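Local coordinates for melanin biosynthesis protein TyrA, putative (Shewanella oneidensis, PDB 2IIZ) that binds heme b and probably acts as a peroxidase of the dye-decolorizing (DyP) type, at residues I239-Q244 and F258-R263. Numbering follows the deposited sequence.
Sequences IEILRQ and FISTCR. With HEM (protoporphyrin IX containing Fe), chain C.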
# COMPACT_ATOMS: atom_id res chain seq x y z
N ILE A 239 -28.80 19.08 -5.98
CA ILE A 239 -28.01 19.18 -4.78
C ILE A 239 -26.78 18.30 -5.00
O ILE A 239 -26.89 17.07 -5.01
CB ILE A 239 -28.82 18.64 -3.58
CG2 ILE A 239 -28.08 18.81 -2.28
N GLU A 240 -25.61 18.93 -5.17
CA GLU A 240 -24.40 18.23 -5.63
C GLU A 240 -23.29 18.18 -4.59
O GLU A 240 -23.27 18.97 -3.66
CB GLU A 240 -23.84 18.91 -6.89
CG GLU A 240 -24.47 18.45 -8.21
CD GLU A 240 -24.01 19.30 -9.39
OE1 GLU A 240 -24.52 20.44 -9.53
OE2 GLU A 240 -23.14 18.84 -10.17
N ILE A 241 -22.38 17.22 -4.76
CA ILE A 241 -21.11 17.23 -4.06
C ILE A 241 -20.00 16.84 -5.04
O ILE A 241 -20.27 16.27 -6.12
CB ILE A 241 -21.07 16.26 -2.86
CG1 ILE A 241 -21.47 14.84 -3.29
CG2 ILE A 241 -21.98 16.74 -1.74
CD1 ILE A 241 -20.79 13.77 -2.47
N LEU A 242 -18.76 17.13 -4.67
CA LEU A 242 -17.63 16.68 -5.46
C LEU A 242 -16.92 15.60 -4.68
O LEU A 242 -16.26 15.86 -3.69
CB LEU A 242 -16.68 17.82 -5.82
CG LEU A 242 -15.42 17.36 -6.56
CD1 LEU A 242 -15.70 17.07 -8.04
CD2 LEU A 242 -14.32 18.37 -6.41
N ARG A 243 -17.05 14.38 -5.14
CA ARG A 243 -16.42 13.27 -4.46
C ARG A 243 -15.01 13.08 -4.94
O ARG A 243 -14.72 13.32 -6.11
CB ARG A 243 -17.16 11.98 -4.73
CG ARG A 243 -18.51 11.90 -4.10
CD ARG A 243 -19.30 10.81 -4.79
NE ARG A 243 -19.74 11.25 -6.11
CZ ARG A 243 -19.92 10.47 -7.17
NH1 ARG A 243 -19.69 9.16 -7.11
NH2 ARG A 243 -20.34 11.02 -8.30
N GLN A 244 -14.15 12.65 -4.02
CA GLN A 244 -12.76 12.41 -4.32
C GLN A 244 -12.37 11.03 -3.83
O GLN A 244 -11.21 10.83 -3.49
CB GLN A 244 -11.91 13.45 -3.59
CG GLN A 244 -12.00 14.88 -4.15
CD GLN A 244 -11.27 15.07 -5.47
OE1 GLN A 244 -10.73 14.13 -6.05
NE2 GLN A 244 -11.24 16.32 -5.95
N PHE A 258 -14.45 6.81 1.10
CA PHE A 258 -15.36 7.81 0.64
C PHE A 258 -15.03 9.19 1.17
O PHE A 258 -14.92 9.40 2.38
CB PHE A 258 -16.80 7.51 1.01
CG PHE A 258 -17.73 8.53 0.48
CD1 PHE A 258 -18.25 8.39 -0.79
CD2 PHE A 258 -18.07 9.64 1.24
CE1 PHE A 258 -19.12 9.33 -1.31
CE2 PHE A 258 -18.94 10.60 0.74
CZ PHE A 258 -19.48 10.45 -0.55
N ILE A 259 -14.88 10.13 0.24
CA ILE A 259 -14.58 11.50 0.57
C ILE A 259 -15.54 12.43 -0.16
O ILE A 259 -15.61 12.39 -1.38
CB ILE A 259 -13.13 11.85 0.19
CG1 ILE A 259 -12.17 10.81 0.83
CG2 ILE A 259 -12.82 13.29 0.60
CD1 ILE A 259 -10.72 11.12 0.69
N SER A 260 -16.28 13.25 0.59
CA SER A 260 -17.12 14.30 0.01
C SER A 260 -16.50 15.68 0.24
O SER A 260 -15.97 15.95 1.30
CB SER A 260 -18.50 14.27 0.63
OG SER A 260 -19.25 15.43 0.25
N THR A 261 -16.60 16.54 -0.78
CA THR A 261 -16.10 17.91 -0.71
C THR A 261 -17.20 18.82 -1.23
O THR A 261 -17.78 18.56 -2.27
CB THR A 261 -14.85 18.11 -1.57
OG1 THR A 261 -15.19 18.06 -2.97
CG2 THR A 261 -13.79 17.04 -1.27
N CYS A 262 -17.49 19.90 -0.50
CA CYS A 262 -18.66 20.71 -0.78
C CYS A 262 -18.60 22.07 -0.09
O CYS A 262 -17.99 22.22 0.96
CB CYS A 262 -19.90 19.94 -0.30
SG CYS A 262 -21.49 20.58 -0.87
N ARG A 263 -19.24 23.07 -0.68
CA ARG A 263 -19.26 24.39 -0.09
C ARG A 263 -20.23 24.46 1.10
O ARG A 263 -20.18 25.42 1.88
CB ARG A 263 -19.64 25.45 -1.12
CG ARG A 263 -21.13 25.66 -1.30
CD ARG A 263 -21.40 26.24 -2.65
NE ARG A 263 -20.93 27.62 -2.77
CZ ARG A 263 -21.02 28.35 -3.87
NH1 ARG A 263 -21.57 27.85 -4.97
NH2 ARG A 263 -20.56 29.59 -3.87
CHA HEM C . -22.83 7.73 -7.63
CHB HEM C . -20.44 4.04 -5.65
CHC HEM C . -21.00 5.93 -1.29
CHD HEM C . -22.88 9.87 -3.27
C1A HEM C . -22.16 6.55 -7.47
C2A HEM C . -21.86 5.60 -8.52
C3A HEM C . -21.20 4.58 -7.95
C4A HEM C . -21.06 4.86 -6.55
CMA HEM C . -20.66 3.31 -8.64
CAA HEM C . -22.26 5.77 -10.01
CBA HEM C . -21.16 6.48 -10.82
CGA HEM C . -21.17 7.97 -10.57
O1A HEM C . -20.25 8.49 -9.87
O2A HEM C . -22.09 8.67 -11.08
C1B HEM C . -20.40 4.23 -4.30
C2B HEM C . -19.82 3.31 -3.36
C3B HEM C . -19.98 3.84 -2.14
C4B HEM C . -20.66 5.10 -2.30
CMB HEM C . -19.15 1.98 -3.77
CAB HEM C . -19.55 3.30 -0.76
CBB HEM C . -19.56 2.00 -0.51
C1C HEM C . -21.58 7.15 -1.46
C2C HEM C . -21.96 8.02 -0.38
C3C HEM C . -22.48 9.12 -0.92
C4C HEM C . -22.44 8.96 -2.36
CMC HEM C . -21.76 7.65 1.10
CAC HEM C . -23.05 10.37 -0.21
CBC HEM C . -23.12 10.52 1.11
C1D HEM C . -23.02 9.68 -4.62
C2D HEM C . -23.49 10.68 -5.54
C3D HEM C . -23.47 10.01 -6.90
C4D HEM C . -22.99 8.68 -6.66
CMD HEM C . -23.93 12.12 -5.19
CAD HEM C . -23.88 10.61 -8.26
CBD HEM C . -25.32 10.19 -8.53
CGD HEM C . -25.93 10.96 -9.68
O1D HEM C . -26.10 10.34 -10.78
O2D HEM C . -26.25 12.16 -9.49
NA HEM C . -21.65 6.07 -6.27
NB HEM C . -20.91 5.33 -3.63
NC HEM C . -21.87 7.74 -2.67
ND HEM C . -22.74 8.52 -5.31
FE HEM C . -21.96 6.80 -4.45
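The side chain of R243 runs out beside F258, and both reach the heme. R243 CB sits 3.7 Å from I259 O, and CG lies as close to F258 CE1 as CD does, at 3.8 Å. CD also meets the porphyrin at C1D, and a bend at chi3 (-74°) lays NE and CZ over pyrrole ring D, with HEM C3D against one guanidinium face. At the tip, R243 NH1 and NH2 both donate to propionate oxygen HEM O1A, at 2.9 and 3.0 Å; NH1 also makes a salt bridge to D152. A leucine here would probably leave that propionate, and D152, without their cationic partner. F258 also turns a face to the heme, its ring plane 23° from that of the R243 guanidinium, with CE1 and CZ nearest pyrrole ring C, F258 CE1 3.3 Å from HEM C2C, while I241 CD1 packs at the edge of the F258 phenyl. R243 and F258 sit on the two strands of an antiparallel beta hairpin, 238-249 and 254-262, in the C-terminal ferredoxin-like half of the DyP fold. R243 faces S260 as a non-hydrogen-bonded pair; L242 and T261 form the hydrogen-bonded one. There L242 N bonds T261 O, and L242 O takes T261 OG1 at 2.6 Å plus a weak bond from T261 N. Q244 N closes onto I259 O at 3.0 Å.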